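Mannitol dehydrogenase (Pseudomonas fluorescens, PDB 1LJ8) probably catalyses the NAD-dependent interconversion of mannitol and fructose, binding the cofactor on a Rossmann domain. Local coordinates at residues V257-F261 against R361-I367; A305-G310 against F327-M331; Y330-Y334 against R402-V406; D338-N342 against T389-L393. All coordinates share one frame; numbering follows the deposited sequence.

From the N terminus, the chain first passes through the Rossmann domain and reaches V257-F261, where contact 1 opens; that loop closes at R361-I367, joining the edge of the nucleotide-binding sheet to the C-terminal domain. Contact 2 opens and closes within this loop, pairing helices 289-313 and 325-339. Contact 3 begins where contact 2 ends, sharing Y330 and M331, and closes at R402-V406. Contact 4 lies wholly inside the span of contact 3, and both cross contact 1 along the chain. F362 packs on L306 and M331, so contact 1 touches contacts 2 and 3, while a salt bridge from R402 to D338 connects contacts 3 and 4.

Contact 1: residues V257-F261 against R361-I367; sequences VCEPF and RFSNQAI
R361 grips the carboxylate of E259 side-on, offering NE to one oxygen and NH2 to the other. NE of R361 lies 3.0 Å from OE2 of E259 and nearly in the guanidinium plane, whereas the bond from R361 NH2 to E259 OE1, at 2.8 Å, is tilted out of it. Both oxygens accept on their syn lone pairs, with the two planes 31° apart. The E259 chain runs extended beyond CG, which carries the carboxylate to the arginine even though CB does not point there. A bend at chi3 (57°) turns the guanidinium of R361 so that one face meets F261: CD2 of that ring lies over its centre, 3.4 Å from R361 CZ, with the planes 32° apart. The contact bridges the two domains of this long-chain dehydrogenase, from strand 256-258 at the edge of the Rossmann sheet to helix 351-362 of the C-terminal domain, and the E259 side chain is about 7 Å from the bound NAD. A second carboxylate, D230, pairs with R361 NH2, and E259 OE1 also accepts from the backbone N of I232. On the OE2 side of the salt bridge, a water 2.8 Å from E259 OE2 donates to that atom and to the carbonyl O of R361 while accepting from ND2 of N364. The other end of the N364 amide forms an Asx motif, its OD1 accepting from I367 N at 3.1 Å from above the carbonyl plane. I367 then reaches the strand with its CD1 methyl, 3.3 Å from the carbonyl carbon of C258.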
loop_
_atom_site.group_PDB
_atom_site.type_symbol
_atom_site.label_atom_id
_atom_site.label_comp_id
_atom_site.label_asym_id
_atom_site.label_seq_id
_atom_site.Cartn_x
_atom_site.Cartn_y
_atom_site.Cartn_z
ATOM N N VAL A 257 5.996 -10.683 -7.777
ATOM C CA VAL A 257 7.443 -10.437 -7.752
ATOM C C VAL A 257 7.710 -9.475 -6.589
ATOM O O VAL A 257 6.867 -8.608 -6.286
ATOM C CB VAL A 257 7.962 -9.797 -9.089
ATOM C CG1 VAL A 257 7.906 -10.855 -10.215
ATOM C CG2 VAL A 257 7.153 -8.582 -9.467
ATOM N N CYS A 258 8.876 -9.602 -5.953
ATOM C CA CYS A 258 9.154 -8.749 -4.783
ATOM C C CYS A 258 10.632 -8.820 -4.466
ATOM O O CYS A 258 11.340 -9.708 -4.961
ATOM C CB CYS A 258 8.364 -9.271 -3.556
ATOM S SG CYS A 258 8.633 -11.051 -3.150
ATOM N N GLU A 259 11.112 -7.849 -3.685
ATOM C CA GLU A 259 12.512 -7.836 -3.280
ATOM C C GLU A 259 12.749 -8.884 -2.200
ATOM O O GLU A 259 11.830 -9.362 -1.579
ATOM C CB GLU A 259 12.888 -6.465 -2.703
ATOM C CG GLU A 259 12.054 -6.130 -1.497
ATOM C CD GLU A 259 12.465 -4.851 -0.763
ATOM O OE1 GLU A 259 11.589 -4.312 -0.065
ATOM O OE2 GLU A 259 13.642 -4.397 -0.835
ATOM N N PRO A 260 14.014 -9.234 -1.959
ATOM C CA PRO A 260 14.361 -10.226 -0.929
ATOM C C PRO A 260 14.019 -9.720 0.470
ATOM O O PRO A 260 13.557 -10.481 1.322
ATOM C CB PRO A 260 15.899 -10.403 -1.078
ATOM C CG PRO A 260 16.215 -9.873 -2.431
ATOM C CD PRO A 260 15.166 -8.849 -2.786
ATOM N N PHE A 261 14.266 -8.444 0.728
ATOM C CA PHE A 261 13.974 -7.868 2.045
ATOM C C PHE A 261 12.457 -7.948 2.360
ATOM O O PHE A 261 11.630 -7.731 1.477
ATOM C CB PHE A 261 14.357 -6.390 2.106
ATOM C CG PHE A 261 14.064 -5.755 3.449
ATOM C CD1 PHE A 261 14.906 -5.977 4.533
ATOM C CD2 PHE A 261 12.919 -4.979 3.631
ATOM C CE1 PHE A 261 14.611 -5.427 5.800
ATOM C CE2 PHE A 261 12.611 -4.429 4.902
ATOM C CZ PHE A 261 13.448 -4.649 5.970
ATOM N N ARG A 361 18.029 -0.565 -1.161
ATOM C CA ARG A 361 16.843 -1.285 -1.681
ATOM C C ARG A 361 16.258 -0.637 -2.939
ATOM O O ARG A 361 15.860 -1.334 -3.894
ATOM C CB ARG A 361 15.787 -1.406 -0.572
ATOM C CG ARG A 361 16.215 -2.399 0.517
ATOM C CD ARG A 361 15.325 -2.249 1.777
ATOM N NE ARG A 361 13.909 -2.430 1.397
ATOM C CZ ARG A 361 12.876 -1.982 2.133
ATOM N NH1 ARG A 361 13.095 -1.338 3.286
ATOM N NH2 ARG A 361 11.621 -2.173 1.705
ATOM N N PHE A 362 16.232 0.686 -2.991
ATOM C CA PHE A 362 15.717 1.314 -4.210
ATOM C C PHE A 362 16.689 1.138 -5.390
ATOM O O PHE A 362 16.292 1.280 -6.532
ATOM C CB PHE A 362 15.520 2.832 -4.040
ATOM C CG PHE A 362 14.344 3.233 -3.185
ATOM C CD1 PHE A 362 14.043 4.589 -3.049
ATOM C CD2 PHE A 362 13.573 2.305 -2.504
ATOM C CE1 PHE A 362 12.979 5.010 -2.234
ATOM C CE2 PHE A 362 12.506 2.704 -1.672
ATOM C CZ PHE A 362 12.215 4.064 -1.542
ATOM N N SER A 363 17.967 0.860 -5.096
ATOM C CA SER A 363 18.996 0.676 -6.133
ATOM C C SER A 363 18.996 -0.731 -6.712
ATOM O O SER A 363 19.738 -1.027 -7.676
ATOM C CB SER A 363 20.391 1.023 -5.557
ATOM O OG SER A 363 20.409 2.378 -5.093
ATOM N N ASN A 364 18.163 -1.603 -6.134
ATOM C CA ASN A 364 18.012 -2.999 -6.619
ATOM C C ASN A 364 17.642 -2.954 -8.120
ATOM O O ASN A 364 16.559 -2.527 -8.529
ATOM C CB ASN A 364 16.908 -3.666 -5.769
ATOM C CG ASN A 364 16.588 -5.090 -6.186
ATOM O OD1 ASN A 364 16.979 -5.569 -7.252
ATOM N ND2 ASN A 364 15.831 -5.773 -5.328
ATOM N N GLN A 365 18.547 -3.388 -8.984
ATOM C CA GLN A 365 18.250 -3.296 -10.413
ATOM C C GLN A 365 17.403 -4.453 -10.906
ATOM O O GLN A 365 16.608 -4.289 -11.827
ATOM C CB GLN A 365 19.550 -3.281 -11.245
ATOM C CG GLN A 365 20.643 -2.369 -10.674
ATOM C CD GLN A 365 20.511 -0.918 -11.102
ATOM O OE1 GLN A 365 20.421 -0.622 -12.298
ATOM N NE2 GLN A 365 20.505 0.008 -10.121
ATOM N N ALA A 366 17.562 -5.613 -10.284
ATOM C CA ALA A 366 16.845 -6.797 -10.756
ATOM C C ALA A 366 15.333 -6.728 -10.574
ATOM O O ALA A 366 14.598 -7.268 -11.387
ATOM C CB ALA A 366 17.371 -8.002 -10.036
ATOM N N ILE A 367 14.890 -6.057 -9.508
ATOM C CA ILE A 367 13.451 -5.993 -9.182
ATOM C C ILE A 367 12.601 -5.254 -10.203
ATOM O O ILE A 367 11.425 -5.582 -10.413
ATOM C CB ILE A 367 13.269 -5.406 -7.738
ATOM C CG1 ILE A 367 11.842 -5.634 -7.165
ATOM C CG2 ILE A 367 13.601 -3.922 -7.773
ATOM C CD1 ILE A 367 11.391 -7.095 -7.126
HETATM O O HOH W 1 14.869 -3.839 -3.330
#

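Contact 2: residues A305-G310 against F327-M331; sequences ALTYLG and FVAYM
F327 and Y330 reach from one helix toward the other, and L306 and L309 meet them there. They belong to an antiparallel helix pair of the C-terminal domain, 289-313 and 325-339, whose local axes run 144° apart and approach to 10.6 Å; the short helix 318-322 lies between them in sequence. F327 points the edge of its ring at the backbone of the first helix: L306 O and G310 N both lie near the ring plane, G310 N 3.5 Å from F327 CE2. Both CE2 and CZ of F327 also approach G310 CA. L306 crosses F327 obliquely and uses its two methyls differently, CD2 going to F327 CD2 at 4.0 Å and CD1 to the selenium of M331, a selenomethionine whose extended chain carries SE to that methyl. At chi1 173° the Y330 ring swings away from its own backbone N and toward A305 and L309. The ring edge faces A305 O, and CE2 of Y330 also meets the methyl of A305, CB, at 3.8 Å. L309 and Y330 cross at about a right angle. The hydroxyl of Y330 passes beyond this helix to the carbonyl of R402. F327 is further met edge-to-face by Y315, and helix 463-488 packs on both aromatics and on L309, so the interface is buried. L309 divides its contacts between the rings: its CB touches F327 CE2 at 3.8 Å, and its CD1 methyl comes to 3.5 Å from Y330 CE2.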
loop_
_atom_site.group_PDB
_atom_site.type_symbol
_atom_site.label_atom_id
_atom_site.label_comp_id
_atom_site.label_asym_id
_atom_site.label_seq_id
_atom_site.Cartn_x
_atom_site.Cartn_y
_atom_site.Cartn_z
ATOM N N ALA A 305 8.890 11.531 -3.786
ATOM C CA ALA A 305 9.835 12.564 -4.224
ATOM C C ALA A 305 10.582 12.152 -5.496
ATOM O O ALA A 305 10.922 12.991 -6.332
ATOM C CB ALA A 305 10.851 12.873 -3.090
ATOM N N LEU A 306 10.843 10.866 -5.652
ATOM C CA LEU A 306 11.526 10.400 -6.862
ATOM C C LEU A 306 10.635 10.171 -8.083
ATOM O O LEU A 306 11.022 10.381 -9.258
ATOM C CB LEU A 306 12.171 9.030 -6.609
ATOM C CG LEU A 306 13.222 8.903 -5.519
ATOM C CD1 LEU A 306 13.574 7.396 -5.250
ATOM C CD2 LEU A 306 14.443 9.686 -6.041
ATOM N N THR A 307 9.434 9.720 -7.794
ATOM C CA THR A 307 8.590 9.203 -8.869
ATOM C C THR A 307 7.991 10.132 -9.903
ATOM O O THR A 307 7.950 9.782 -11.105
ATOM C CB THR A 307 7.516 8.288 -8.240
ATOM O OG1 THR A 307 7.157 7.285 -9.210
ATOM C CG2 THR A 307 6.237 9.070 -7.844
ATOM N N TYR A 308 7.557 11.317 -9.511
ATOM C CA TYR A 308 6.970 12.216 -10.499
ATOM C C TYR A 308 8.090 12.889 -11.287
ATOM O O TYR A 308 7.996 13.004 -12.507
ATOM C CB TYR A 308 6.025 13.231 -9.837
ATOM C CG TYR A 308 4.880 12.503 -9.147
ATOM C CD1 TYR A 308 4.753 12.536 -7.765
ATOM C CD2 TYR A 308 3.965 11.696 -9.890
ATOM C CE1 TYR A 308 3.732 11.778 -7.098
ATOM C CE2 TYR A 308 2.952 10.925 -9.227
ATOM C CZ TYR A 308 2.857 10.984 -7.840
ATOM O OH TYR A 308 1.902 10.225 -7.172
ATOM N N LEU A 309 9.123 13.356 -10.589
ATOM C CA LEU A 309 10.277 13.908 -11.284
ATOM C C LEU A 309 10.874 12.860 -12.221
ATOM O O LEU A 309 11.271 13.188 -13.344
ATOM C CB LEU A 309 11.368 14.311 -10.281
ATOM C CG LEU A 309 10.968 15.525 -9.446
ATOM C CD1 LEU A 309 11.987 15.652 -8.279
ATOM C CD2 LEU A 309 10.990 16.793 -10.316
ATOM N N GLY A 310 10.935 11.604 -11.770
ATOM C CA GLY A 310 11.516 10.539 -12.588
ATOM C C GLY A 310 10.688 10.264 -13.829
ATOM O O GLY A 310 11.234 10.087 -14.920
ATOM N N PHE A 327 19.248 12.533 -8.540
ATOM C CA PHE A 327 18.067 12.013 -7.816
ATOM C C PHE A 327 18.481 11.455 -6.448
ATOM O O PHE A 327 17.758 11.642 -5.436
ATOM C CB PHE A 327 17.349 10.923 -8.640
ATOM C CG PHE A 327 16.441 11.463 -9.709
ATOM C CD1 PHE A 327 16.961 12.111 -10.826
ATOM C CD2 PHE A 327 15.038 11.319 -9.605
ATOM C CE1 PHE A 327 16.132 12.599 -11.823
ATOM C CE2 PHE A 327 14.196 11.808 -10.601
ATOM C CZ PHE A 327 14.734 12.446 -11.715
ATOM N N VAL A 328 19.609 10.734 -6.401
ATOM C CA VAL A 328 20.088 10.188 -5.133
ATOM C C VAL A 328 20.375 11.314 -4.164
ATOM O O VAL A 328 19.998 11.249 -2.997
ATOM C CB VAL A 328 21.403 9.340 -5.338
ATOM C CG1 VAL A 328 21.894 8.789 -4.028
ATOM C CG2 VAL A 328 21.139 8.181 -6.326
ATOM N N ALA A 329 21.056 12.365 -4.639
ATOM C CA ALA A 329 21.384 13.509 -3.756
ATOM C C ALA A 329 20.115 14.207 -3.256
ATOM O O ALA A 329 20.010 14.624 -2.081
ATOM C CB ALA A 329 22.286 14.497 -4.493
ATOM N N TYR A 330 19.154 14.362 -4.155
ATOM C CA TYR A 330 17.871 14.968 -3.761
ATOM C C TYR A 330 17.146 14.127 -2.693
ATOM O O TYR A 330 16.671 14.676 -1.682
ATOM C CB TYR A 330 16.998 15.137 -5.016
ATOM C CG TYR A 330 15.572 15.606 -4.756
ATOM C CD1 TYR A 330 15.301 16.840 -4.161
ATOM C CD2 TYR A 330 14.499 14.811 -5.147
ATOM C CE1 TYR A 330 13.978 17.267 -3.969
ATOM C CE2 TYR A 330 13.182 15.216 -4.965
ATOM C CZ TYR A 330 12.927 16.446 -4.380
ATOM O OH TYR A 330 11.618 16.878 -4.220
HETATM N N MSE A 331 17.050 12.808 -2.901
HETATM C CA MSE A 331 16.415 11.923 -1.888
HETATM C C MSE A 331 17.138 12.017 -0.532
HETATM O O MSE A 331 16.503 12.108 0.535
HETATM C CB MSE A 331 16.463 10.453 -2.353
HETATM C CG MSE A 331 16.134 9.402 -1.249
HETATM SE SE MSE A 331 16.147 7.634 -2.164
HETATM C CE MSE A 331 15.925 6.509 -0.572
#

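Contact 3: residues Y330-Y334 against R402-V406; sequences YMRAY and RAALV
The hydroxyl of Y330 donates to the carbonyl O of R402 over 2.7 Å from OH to O, with a C=O...donor angle of 150° and only a modest tilt from the carbonyl plane. That oxygen lies in the plane of the tyrosine ring, at its edge. Within helix 401-413 the backbone N of V406, which would normally serve R402 O, is 3.6 Å from it and makes a weak bond to A403 O instead, so the tyrosine supplies the short bond to this buried carbonyl. Apolar groups of the next turn close around the hydroxyl: V406 CG2 comes to 3.3 Å from Y330 OH, and L405 CD2 meets Y330 CZ at 3.9 Å. The R402 chain slides past the ring in the opposite direction, touching Y330 CE1 with its CB. Farther out, R402 CD packs at 3.7 Å on the methyl CB of A333. There the chain bends at chi3 (-74°), and NE is directed to the carboxylate of D338, with which it forms a salt bridge. The second tyrosine, Y334, sets the edge of its ring against A403, CE1 to CB being 4.2 Å. Helix 289-313 also packs on this site, A305 touching V406, while helix 387-396 borders Y334 and A403. The local helix axes cross at -120° with a closest approach of 10.9 Å, an oblique helix-on-helix crossing within the all-helical C-terminal domain of the mannitol dehydrogenase family, which is grouped with the C-terminal domains of 6-phosphogluconate dehydrogenases.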
loop_
_atom_site.group_PDB
_atom_site.type_symbol
_atom_site.label_atom_id
_atom_site.label_comp_id
_atom_site.label_asym_id
_atom_site.label_seq_id
_atom_site.Cartn_x
_atom_site.Cartn_y
_atom_site.Cartn_z
ATOM N N TYR A 330 19.154 14.362 -4.155
ATOM C CA TYR A 330 17.871 14.968 -3.761
ATOM C C TYR A 330 17.146 14.127 -2.693
ATOM O O TYR A 330 16.671 14.676 -1.682
ATOM C CB TYR A 330 16.998 15.137 -5.016
ATOM C CG TYR A 330 15.572 15.606 -4.756
ATOM C CD1 TYR A 330 15.301 16.840 -4.161
ATOM C CD2 TYR A 330 14.499 14.811 -5.147
ATOM C CE1 TYR A 330 13.978 17.267 -3.969
ATOM C CE2 TYR A 330 13.182 15.216 -4.965
ATOM C CZ TYR A 330 12.927 16.446 -4.380
ATOM O OH TYR A 330 11.618 16.878 -4.220
HETATM N N MSE A 331 17.050 12.808 -2.901
HETATM C CA MSE A 331 16.415 11.923 -1.888
HETATM C C MSE A 331 17.138 12.017 -0.532
HETATM O O MSE A 331 16.503 12.108 0.535
HETATM C CB MSE A 331 16.463 10.453 -2.353
HETATM C CG MSE A 331 16.134 9.402 -1.249
HETATM SE SE MSE A 331 16.147 7.634 -2.164
HETATM C CE MSE A 331 15.925 6.509 -0.572
ATOM N N ARG A 332 18.474 12.001 -0.564
ATOM C CA ARG A 332 19.209 12.095 0.698
ATOM C C ARG A 332 18.955 13.424 1.396
ATOM O O ARG A 332 18.798 13.474 2.624
ATOM C CB ARG A 332 20.719 11.914 0.466
ATOM C CG ARG A 332 21.148 10.523 0.096
ATOM C CD ARG A 332 22.671 10.435 0.207
ATOM N NE ARG A 332 23.222 9.186 -0.331
ATOM C CZ ARG A 332 23.286 8.024 0.325
ATOM N NH1 ARG A 332 22.822 7.911 1.566
ATOM N NH2 ARG A 332 23.856 6.975 -0.262
ATOM N N ALA A 333 18.893 14.503 0.621
ATOM C CA ALA A 333 18.643 15.818 1.236
ATOM C C ALA A 333 17.224 15.851 1.834
ATOM O O ALA A 333 17.003 16.349 2.929
ATOM C CB ALA A 333 18.795 16.928 0.191
ATOM N N TYR A 334 16.248 15.337 1.084
ATOM C CA TYR A 334 14.884 15.297 1.588
ATOM C C TYR A 334 14.815 14.465 2.878
ATOM O O TYR A 334 14.225 14.915 3.899
ATOM C CB TYR A 334 13.938 14.711 0.508
ATOM C CG TYR A 334 12.512 14.569 0.966
ATOM C CD1 TYR A 334 11.681 15.684 1.061
ATOM C CD2 TYR A 334 11.981 13.317 1.294
ATOM C CE1 TYR A 334 10.369 15.572 1.478
ATOM C CE2 TYR A 334 10.624 13.194 1.691
ATOM C CZ TYR A 334 9.839 14.338 1.779
ATOM O OH TYR A 334 8.520 14.305 2.178
ATOM N N ARG A 402 12.444 21.731 -1.188
ATOM C CA ARG A 402 12.564 20.353 -1.667
ATOM C C ARG A 402 11.227 19.644 -1.626
ATOM O O ARG A 402 10.929 18.848 -2.528
ATOM C CB ARG A 402 13.551 19.551 -0.839
ATOM C CG ARG A 402 15.061 20.007 -0.964
ATOM C CD ARG A 402 15.896 19.255 0.075
ATOM N NE ARG A 402 15.637 19.794 1.414
ATOM C CZ ARG A 402 16.224 20.879 1.923
ATOM N NH1 ARG A 402 17.148 21.571 1.241
ATOM N NH2 ARG A 402 15.835 21.333 3.101
ATOM N N ALA A 403 10.429 19.895 -0.586
ATOM C CA ALA A 403 9.124 19.208 -0.490
ATOM C C ALA A 403 8.137 19.801 -1.486
ATOM O O ALA A 403 7.284 19.096 -2.053
ATOM C CB ALA A 403 8.572 19.318 0.946
ATOM N N ALA A 404 8.251 21.114 -1.703
ATOM C CA ALA A 404 7.377 21.778 -2.678
ATOM C C ALA A 404 7.638 21.228 -4.065
ATOM O O ALA A 404 6.717 21.140 -4.871
ATOM C CB ALA A 404 7.607 23.363 -2.673
ATOM N N LEU A 405 8.877 20.857 -4.347
ATOM C CA LEU A 405 9.214 20.328 -5.679
ATOM C C LEU A 405 8.457 19.024 -5.930
ATOM O O LEU A 405 8.085 18.758 -7.070
ATOM C CB LEU A 405 10.752 20.101 -5.819
ATOM C CG LEU A 405 11.206 19.512 -7.173
ATOM C CD1 LEU A 405 10.846 20.525 -8.315
ATOM C CD2 LEU A 405 12.731 19.240 -7.155
ATOM N N VAL A 406 8.232 18.210 -4.889
ATOM C CA VAL A 406 7.474 16.963 -5.089
ATOM C C VAL A 406 6.057 17.288 -5.604
ATOM O O VAL A 406 5.523 16.622 -6.515
ATOM C CB VAL A 406 7.336 16.156 -3.772
ATOM C CG1 VAL A 406 6.628 14.797 -4.087
ATOM C CG2 VAL A 406 8.708 15.917 -3.127
#

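Contact 4: residues D338-N342 against T389-L393; sequences DVTPN and TINRL
One face of the R392 guanidinium is covered by the side chain of N342, whose OD1 stands 4.0 Å above the plane over its centre, and a water lies in plane at the edge. The amide and guanidinium planes are 28° apart, and the two side chains slide past each other in opposite directions. With CG anti to the backbone N (chi1 170°), R392 lays CG against the amide, 3.4 Å from N342 OD1; the bend at chi2 (63°) then folds the rest of the arginine back over N342. The edge water accepts from R392 NH2 at 2.7 Å and donates to P341 O, linking the two segments. A second water accepts from N342 ND2 at 2.8 Å and also bonds with T389 OG1. The polar ends have further partners: R398 donates to N342 OD1, and D396 pairs with R392 NE. Deeper in, the V339 and T389 side chains cross at about a right angle, V339 CG2 touching T389 OG1 and CG2, and L393 CD1 packs 4.1 Å from D338 CG, the carboxylate being held by R402. The contact thus joins the C-terminal end of helix 325-339 and the 3-10 turn 340-342 to helix 387-396, with helix 401-413 packed against I390 and L393.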
loop_
_atom_site.group_PDB
_atom_site.type_symbol
_atom_site.label_atom_id
_atom_site.label_comp_id
_atom_site.label_asym_id
_atom_site.label_seq_id
_atom_site.Cartn_x
_atom_site.Cartn_y
_atom_site.Cartn_z
ATOM N N ASP A 338 14.691 17.258 5.767
ATOM C CA ASP A 338 13.271 17.550 5.933
ATOM C C ASP A 338 12.526 16.567 6.804
ATOM O O ASP A 338 11.778 16.985 7.691
ATOM C CB ASP A 338 12.582 17.664 4.546
ATOM C CG ASP A 338 13.220 18.756 3.656
ATOM O OD1 ASP A 338 13.711 19.762 4.238
ATOM O OD2 ASP A 338 13.225 18.623 2.396
ATOM N N VAL A 339 12.746 15.273 6.579
ATOM C CA VAL A 339 12.013 14.268 7.349
ATOM C C VAL A 339 12.638 13.874 8.686
ATOM O O VAL A 339 11.957 13.844 9.697
ATOM C CB VAL A 339 11.817 12.945 6.474
ATOM C CG1 VAL A 339 11.072 11.861 7.299
ATOM C CG2 VAL A 339 11.052 13.309 5.149
ATOM N N THR A 340 13.933 13.567 8.678
ATOM C CA THR A 340 14.587 13.068 9.890
ATOM C C THR A 340 14.358 13.853 11.162
ATOM O O THR A 340 14.019 13.264 12.203
ATOM C CB THR A 340 16.127 12.836 9.629
ATOM O OG1 THR A 340 16.287 11.767 8.680
ATOM C CG2 THR A 340 16.833 12.425 10.923
ATOM N N PRO A 341 14.492 15.186 11.116
ATOM C CA PRO A 341 14.277 15.971 12.352
ATOM C C PRO A 341 12.865 15.861 12.919
ATOM O O PRO A 341 12.611 16.271 14.064
ATOM C CB PRO A 341 14.544 17.423 11.918
ATOM C CG PRO A 341 15.450 17.312 10.710
ATOM C CD PRO A 341 14.849 16.068 9.981
ATOM N N ASN A 342 11.929 15.364 12.119
ATOM C CA ASN A 342 10.534 15.298 12.566
ATOM C C ASN A 342 10.165 13.960 13.219
ATOM O O ASN A 342 9.060 13.815 13.782
ATOM C CB ASN A 342 9.560 15.458 11.369
ATOM C CG ASN A 342 9.885 16.644 10.466
ATOM O OD1 ASN A 342 10.621 17.547 10.849
ATOM N ND2 ASN A 342 9.319 16.636 9.249
ATOM N N THR A 389 4.919 15.901 6.445
ATOM C CA THR A 389 6.264 16.479 6.455
ATOM C C THR A 389 6.178 17.964 6.075
ATOM O O THR A 389 6.777 18.811 6.752
ATOM C CB THR A 389 7.205 15.712 5.450
ATOM O OG1 THR A 389 7.427 14.392 5.969
ATOM C CG2 THR A 389 8.549 16.448 5.256
ATOM N N ILE A 390 5.471 18.287 4.978
ATOM C CA ILE A 390 5.333 19.682 4.556
ATOM C C ILE A 390 4.726 20.524 5.683
ATOM O O ILE A 390 5.200 21.633 5.965
ATOM C CB ILE A 390 4.428 19.818 3.307
ATOM C CG1 ILE A 390 5.177 19.236 2.090
ATOM C CG2 ILE A 390 4.092 21.313 3.015
ATOM C CD1 ILE A 390 4.279 19.057 0.871
ATOM N N ASN A 391 3.673 20.015 6.309
ATOM C CA ASN A 391 3.035 20.813 7.372
ATOM C C ASN A 391 4.003 21.136 8.500
ATOM O O ASN A 391 3.948 22.214 9.115
ATOM C CB ASN A 391 1.828 20.073 7.985
ATOM C CG ASN A 391 0.636 20.021 7.048
ATOM O OD1 ASN A 391 0.571 20.772 6.060
ATOM N ND2 ASN A 391 -0.311 19.109 7.337
ATOM N N ARG A 392 4.848 20.180 8.822
ATOM C CA ARG A 392 5.812 20.402 9.897
ATOM C C ARG A 392 6.826 21.460 9.445
ATOM O O ARG A 392 7.249 22.320 10.217
ATOM C CB ARG A 392 6.504 19.067 10.249
ATOM C CG ARG A 392 7.709 19.172 11.201
ATOM C CD ARG A 392 7.269 19.735 12.595
ATOM N NE ARG A 392 8.354 19.518 13.554
ATOM C CZ ARG A 392 8.525 18.378 14.239
ATOM N NH1 ARG A 392 7.677 17.365 14.092
ATOM N NH2 ARG A 392 9.589 18.241 15.031
ATOM N N LEU A 393 7.242 21.409 8.186
ATOM C CA LEU A 393 8.198 22.415 7.723
ATOM C C LEU A 393 7.565 23.806 7.773
ATOM O O LEU A 393 8.210 24.782 8.179
ATOM C CB LEU A 393 8.659 22.121 6.287
ATOM C CG LEU A 393 9.330 20.745 6.061
ATOM C CD1 LEU A 393 9.684 20.515 4.569
ATOM C CD2 LEU A 393 10.606 20.688 6.911
HETATM O O HOH W 2 10.250 15.896 16.154
HETATM O O HOH W 3 8.047 14.207 8.611
#